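Local structure of major capsid protein (Paramecium bursaria Chlorella virus 1, 5TIP) at residues 102-107 / 225-230; 257-262 / 416-421. The protein forms trimers that self-assemble, together with penton and minor capsid proteins, into the large icosahedral glycoprotein capsid of this chlorella virus. All coordinates share one frame; numbering follows the deposited sequence.

Contact 1 of 2, residues 102-107 / 225-230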
# COMPACT_ATOMS: atom_id res chain seq x y z
N GLN A 102 -30.64 -21.60 -7.79
CA GLN A 102 -30.49 -21.28 -6.37
C GLN A 102 -29.58 -20.07 -6.22
O GLN A 102 -28.49 -20.03 -6.80
CB GLN A 102 -29.90 -22.48 -5.62
CG GLN A 102 -30.62 -23.78 -5.90
CD GLN A 102 -32.09 -23.73 -5.55
OE1 GLN A 102 -32.47 -23.21 -4.51
NE2 GLN A 102 -32.92 -24.26 -6.44
N ARG A 103 -30.03 -19.09 -5.44
CA ARG A 103 -29.22 -17.90 -5.20
C ARG A 103 -28.01 -18.26 -4.33
O ARG A 103 -28.16 -18.82 -3.24
CB ARG A 103 -30.04 -16.82 -4.52
CG ARG A 103 -29.23 -15.60 -4.11
CD ARG A 103 -30.03 -14.67 -3.22
NE ARG A 103 -31.15 -14.06 -3.92
CZ ARG A 103 -31.96 -13.15 -3.38
NH1 ARG A 103 -31.75 -12.74 -2.13
NH2 ARG A 103 -32.96 -12.64 -4.09
N ILE A 104 -26.82 -17.93 -4.82
CA ILE A 104 -25.60 -18.16 -4.06
C ILE A 104 -25.21 -16.92 -3.26
O ILE A 104 -24.78 -17.01 -2.11
CB ILE A 104 -24.47 -18.59 -5.01
CG1 ILE A 104 -24.92 -19.79 -5.84
CG2 ILE A 104 -23.21 -18.94 -4.23
CD1 ILE A 104 -25.32 -21.00 -5.02
N ASP A 105 -25.37 -15.74 -3.86
CA ASP A 105 -25.05 -14.48 -3.20
C ASP A 105 -25.75 -13.36 -3.95
O ASP A 105 -26.12 -13.51 -5.12
CB ASP A 105 -23.53 -14.25 -3.16
CG ASP A 105 -23.12 -13.29 -2.06
OD1 ASP A 105 -24.00 -12.83 -1.31
OD2 ASP A 105 -21.91 -12.98 -1.97
N LYS A 106 -25.93 -12.24 -3.27
CA LYS A 106 -26.54 -11.07 -3.89
C LYS A 106 -25.95 -9.82 -3.27
O LYS A 106 -25.93 -9.68 -2.04
CB LYS A 106 -28.07 -11.08 -3.75
CG LYS A 106 -28.75 -9.87 -4.37
CD LYS A 106 -30.26 -10.01 -4.35
CE LYS A 106 -30.93 -8.83 -5.04
NZ LYS A 106 -32.41 -8.99 -5.12
N HIS A 107 -25.49 -8.90 -4.12
CA HIS A 107 -24.84 -7.68 -3.68
C HIS A 107 -25.66 -6.46 -4.11
O HIS A 107 -26.53 -6.55 -4.98
CB HIS A 107 -23.42 -7.59 -4.23
CG HIS A 107 -22.50 -8.64 -3.70
ND1 HIS A 107 -21.20 -8.78 -4.13
CD2 HIS A 107 -22.70 -9.61 -2.77
CE1 HIS A 107 -20.64 -9.79 -3.49
NE2 HIS A 107 -21.52 -10.31 -2.66
N TYR A 225 -16.16 -26.08 -1.58
CA TYR A 225 -15.56 -24.75 -1.55
C TYR A 225 -16.06 -24.00 -0.32
O TYR A 225 -17.27 -23.94 -0.08
CB TYR A 225 -15.90 -23.97 -2.82
CG TYR A 225 -15.26 -24.51 -4.08
CD1 TYR A 225 -15.87 -25.51 -4.82
CD2 TYR A 225 -14.06 -24.00 -4.54
CE1 TYR A 225 -15.30 -26.00 -5.97
CE2 TYR A 225 -13.48 -24.48 -5.70
CZ TYR A 225 -14.10 -25.48 -6.41
OH TYR A 225 -13.52 -25.96 -7.56
N LEU A 226 -15.13 -23.44 0.44
CA LEU A 226 -15.48 -22.56 1.56
C LEU A 226 -15.62 -21.16 1.01
O LEU A 226 -14.62 -20.49 0.71
CB LEU A 226 -14.43 -22.64 2.67
CG LEU A 226 -14.72 -21.83 3.93
CD1 LEU A 226 -15.99 -22.31 4.61
CD2 LEU A 226 -13.54 -21.88 4.89
N ILE A 227 -16.86 -20.70 0.86
CA ILE A 227 -17.15 -19.44 0.19
C ILE A 227 -17.62 -18.42 1.22
O ILE A 227 -17.87 -18.74 2.38
CB ILE A 227 -18.19 -19.61 -0.94
CG1 ILE A 227 -19.58 -19.81 -0.35
CG2 ILE A 227 -17.81 -20.77 -1.84
CD1 ILE A 227 -20.69 -19.82 -1.38
N GLU A 228 -17.74 -17.17 0.77
CA GLU A 228 -18.25 -16.09 1.59
C GLU A 228 -19.53 -15.55 0.98
O GLU A 228 -19.72 -15.58 -0.24
CB GLU A 228 -17.21 -14.97 1.73
CG GLU A 228 -15.96 -15.40 2.46
CD GLU A 228 -14.95 -14.28 2.63
OE1 GLU A 228 -15.31 -13.11 2.38
OE2 GLU A 228 -13.80 -14.57 3.01
N GLN A 229 -20.42 -15.07 1.84
CA GLN A 229 -21.70 -14.53 1.43
C GLN A 229 -21.92 -13.18 2.09
O GLN A 229 -21.33 -12.88 3.14
CB GLN A 229 -22.86 -15.46 1.79
CG GLN A 229 -22.84 -16.80 1.10
CD GLN A 229 -23.96 -17.70 1.58
OE1 GLN A 229 -24.03 -18.04 2.76
NE2 GLN A 229 -24.85 -18.07 0.68
N LEU A 230 -22.77 -12.37 1.48
CA LEU A 230 -23.20 -11.11 2.06
C LEU A 230 -24.62 -11.26 2.59
O LEU A 230 -25.47 -11.86 1.93
CB LEU A 230 -23.13 -9.97 1.04
CG LEU A 230 -23.61 -8.62 1.57
CD1 LEU A 230 -22.61 -8.03 2.56
CD2 LEU A 230 -23.88 -7.65 0.43
O HOH W 1 -19.96 -14.38 -2.77
O HOH W 2 -27.37 -10.79 0.13

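Contact 2 of 2, residues 257-262 / 416-421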
# COMPACT_ATOMS: atom_id res chain seq x y z
N PRO A 257 -21.54 -18.59 10.53
CA PRO A 257 -20.33 -17.96 11.08
C PRO A 257 -19.97 -16.69 10.33
O PRO A 257 -19.68 -16.72 9.13
CB PRO A 257 -19.26 -19.05 10.90
CG PRO A 257 -20.03 -20.32 10.88
CD PRO A 257 -21.32 -20.00 10.18
N THR A 258 -20.00 -15.57 11.04
CA THR A 258 -19.86 -14.25 10.45
C THR A 258 -18.48 -13.68 10.75
O THR A 258 -18.03 -13.72 11.90
CB THR A 258 -20.94 -13.30 10.98
OG1 THR A 258 -22.24 -13.82 10.63
CG2 THR A 258 -20.79 -11.91 10.39
N LYS A 259 -17.82 -13.15 9.72
CA LYS A 259 -16.48 -12.58 9.89
C LYS A 259 -16.53 -11.21 10.54
O LYS A 259 -15.73 -10.92 11.44
CB LYS A 259 -15.78 -12.49 8.53
CG LYS A 259 -15.84 -13.75 7.71
CD LYS A 259 -15.21 -13.53 6.34
CE LYS A 259 -13.75 -13.15 6.47
NZ LYS A 259 -13.11 -12.99 5.14
N TYR A 260 -17.44 -10.35 10.10
CA TYR A 260 -17.49 -8.98 10.59
C TYR A 260 -18.87 -8.39 10.33
O TYR A 260 -19.65 -8.92 9.53
CB TYR A 260 -16.40 -8.11 9.95
CG TYR A 260 -16.47 -8.06 8.43
CD1 TYR A 260 -17.28 -7.13 7.78
CD2 TYR A 260 -15.72 -8.93 7.66
CE1 TYR A 260 -17.34 -7.08 6.40
CE2 TYR A 260 -15.77 -8.89 6.27
CZ TYR A 260 -16.58 -7.96 5.65
OH TYR A 260 -16.64 -7.91 4.28
N LEU A 261 -19.16 -7.30 11.03
CA LEU A 261 -20.33 -6.47 10.76
C LEU A 261 -19.88 -5.10 10.28
O LEU A 261 -18.94 -4.52 10.83
CB LEU A 261 -21.20 -6.32 12.01
CG LEU A 261 -21.77 -7.59 12.65
CD1 LEU A 261 -22.65 -7.23 13.83
CD2 LEU A 261 -22.54 -8.40 11.63
N ALA A 262 -20.54 -4.59 9.25
CA ALA A 262 -20.27 -3.26 8.72
C ALA A 262 -21.58 -2.52 8.53
O ALA A 262 -22.55 -3.09 8.02
CB ALA A 262 -19.51 -3.34 7.39
N TYR A 416 -24.53 -4.66 7.30
CA TYR A 416 -24.05 -5.76 6.48
C TYR A 416 -23.32 -6.78 7.33
O TYR A 416 -22.71 -6.45 8.35
CB TYR A 416 -23.12 -5.26 5.37
CG TYR A 416 -23.78 -4.28 4.43
CD1 TYR A 416 -24.58 -4.72 3.38
CD2 TYR A 416 -23.62 -2.91 4.60
CE1 TYR A 416 -25.19 -3.82 2.52
CE2 TYR A 416 -24.22 -2.01 3.75
CZ TYR A 416 -25.01 -2.47 2.71
OH TYR A 416 -25.61 -1.58 1.86
N ALA A 417 -23.39 -8.04 6.91
CA ALA A 417 -22.68 -9.13 7.56
C ALA A 417 -22.07 -10.02 6.50
O ALA A 417 -22.74 -10.39 5.53
CB ALA A 417 -23.61 -9.94 8.46
N LYS A 418 -20.80 -10.37 6.69
CA LYS A 418 -20.08 -11.26 5.78
C LYS A 418 -19.91 -12.59 6.51
O LYS A 418 -19.27 -12.65 7.55
CB LYS A 418 -18.73 -10.68 5.38
CG LYS A 418 -18.23 -11.15 4.02
CD LYS A 418 -19.19 -10.74 2.91
CE LYS A 418 -18.47 -10.46 1.61
NZ LYS A 418 -17.52 -11.54 1.24
N ASN A 419 -20.46 -13.64 5.94
CA ASN A 419 -20.43 -14.96 6.57
C ASN A 419 -19.77 -15.96 5.63
O ASN A 419 -19.55 -15.70 4.45
CB ASN A 419 -21.84 -15.43 6.94
CG ASN A 419 -22.70 -15.69 5.72
OD1 ASN A 419 -23.38 -14.79 5.23
ND2 ASN A 419 -22.69 -16.93 5.23
N TYR A 420 -19.45 -17.12 6.19
CA TYR A 420 -18.92 -18.24 5.42
C TYR A 420 -20.03 -19.26 5.14
O TYR A 420 -21.00 -19.37 5.89
CB TYR A 420 -17.77 -18.93 6.16
CG TYR A 420 -16.44 -18.21 6.05
CD1 TYR A 420 -15.73 -18.20 4.85
CD2 TYR A 420 -15.90 -17.54 7.14
CE1 TYR A 420 -14.52 -17.55 4.75
CE2 TYR A 420 -14.69 -16.89 7.04
CZ TYR A 420 -14.00 -16.89 5.84
OH TYR A 420 -12.80 -16.24 5.74
N ASN A 421 -19.86 -19.99 4.05
CA ASN A 421 -20.75 -21.09 3.71
C ASN A 421 -19.96 -22.08 2.88
O ASN A 421 -18.83 -21.81 2.46
CB ASN A 421 -22.00 -20.60 2.97
CG ASN A 421 -23.18 -21.53 3.14
OD1 ASN A 421 -23.03 -22.75 3.18
ND2 ASN A 421 -24.38 -20.96 3.26

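Contact 1 of 2, residues 102-107 / 225-230
D105 OD1 accepts two backbone N-H groups, one from each strand. L230 N reaches D105 OD1 at 3.1 Å, nearly straight and on the syn side but tilted out of the carboxylate plane; K106 N meets the same OD1 from the opposite face in a shorter, more bent bond. With CG anti to the backbone N (chi1 -158°), the carboxylate is carried over to the other strand. H107 NE2 gives D105 OD2 a bent bond of 2.8 Å, the oxygen tilted from the imidazole plane, and a water links OD2 to E228 O. Further along, Q229 NE2 makes a straight bond of 3.0 Å to I104 O, which lies in the amide plane of Q229. I104 CG2 and I227 CD1 form an apolar contact at 3.9 Å, while L230 CB packs obliquely beside the H107 ring. The two strands cross at 52° between sheets, and I104 and D105 form a classic beta bulge opposite L97. Two N-H donors, an imidazole and a water around the buried D105 would probably favour its anionic form. Polar bonds as well as apolar packing thus join the two jelly rolls of the double jelly-roll fold.

Contact 2 of 2, residues 257-262 / 416-421
The K259 side chain crosses that of Y420 at about a right angle, running along its CE2-CZ-OH side. K259 CB starts 3.6 Å from K418 O, CG reaches Y420 CE2 at 3.4 Å, CD lies about equally near Y420 CE2 and CZ, and CE comes to Y420 OH. A bend at chi3 (61°) brings NZ round to the phenol, where the bond to OH is weak; the stronger partner of NZ is E228, and Y420 OH is bonded to R362 O. Backbone bonds join the antiparallel strands: K259 N to K418 O at 2.7 Å, Y420 N to P257 O at 3.0 Å, and a reciprocal pair between A262 and Y416. K418 CB sits over one face of the Y260 ring, 3.8 Å from its centroid in a CH-pi contact, and the two side chains run side by side in the same direction. On the other face of the sheet L261 CD2 packs on A417 CB at 3.7 Å. Within the second jelly roll, strand 412-426 lies between strands 257-266 and 223-237, while helix 109-119 packs W111 against Y260 and K418, L118 against A262 and T114 against Y416.

Overall arrangement
From the N terminus, strand 102-108 comes first, at an edge of a four-stranded sheet of the first jelly roll. Contact 1 closes a loop of 117 residues when the chain returns as strand 223-237, bringing that sheet against one of the second jelly roll. Contact 2 opens only afterwards and spans 153 residues from 257-262 to 416-421, so the two are in series, neither nested nor crossed. They meet because strands 223-237 and 412-426 are neighbours: E228 forms salt bridges with both K259 and K418, and I227 N probably bonds to N421 O. Contact 1 therefore joins two sheets, whereas contact 2 builds one of them.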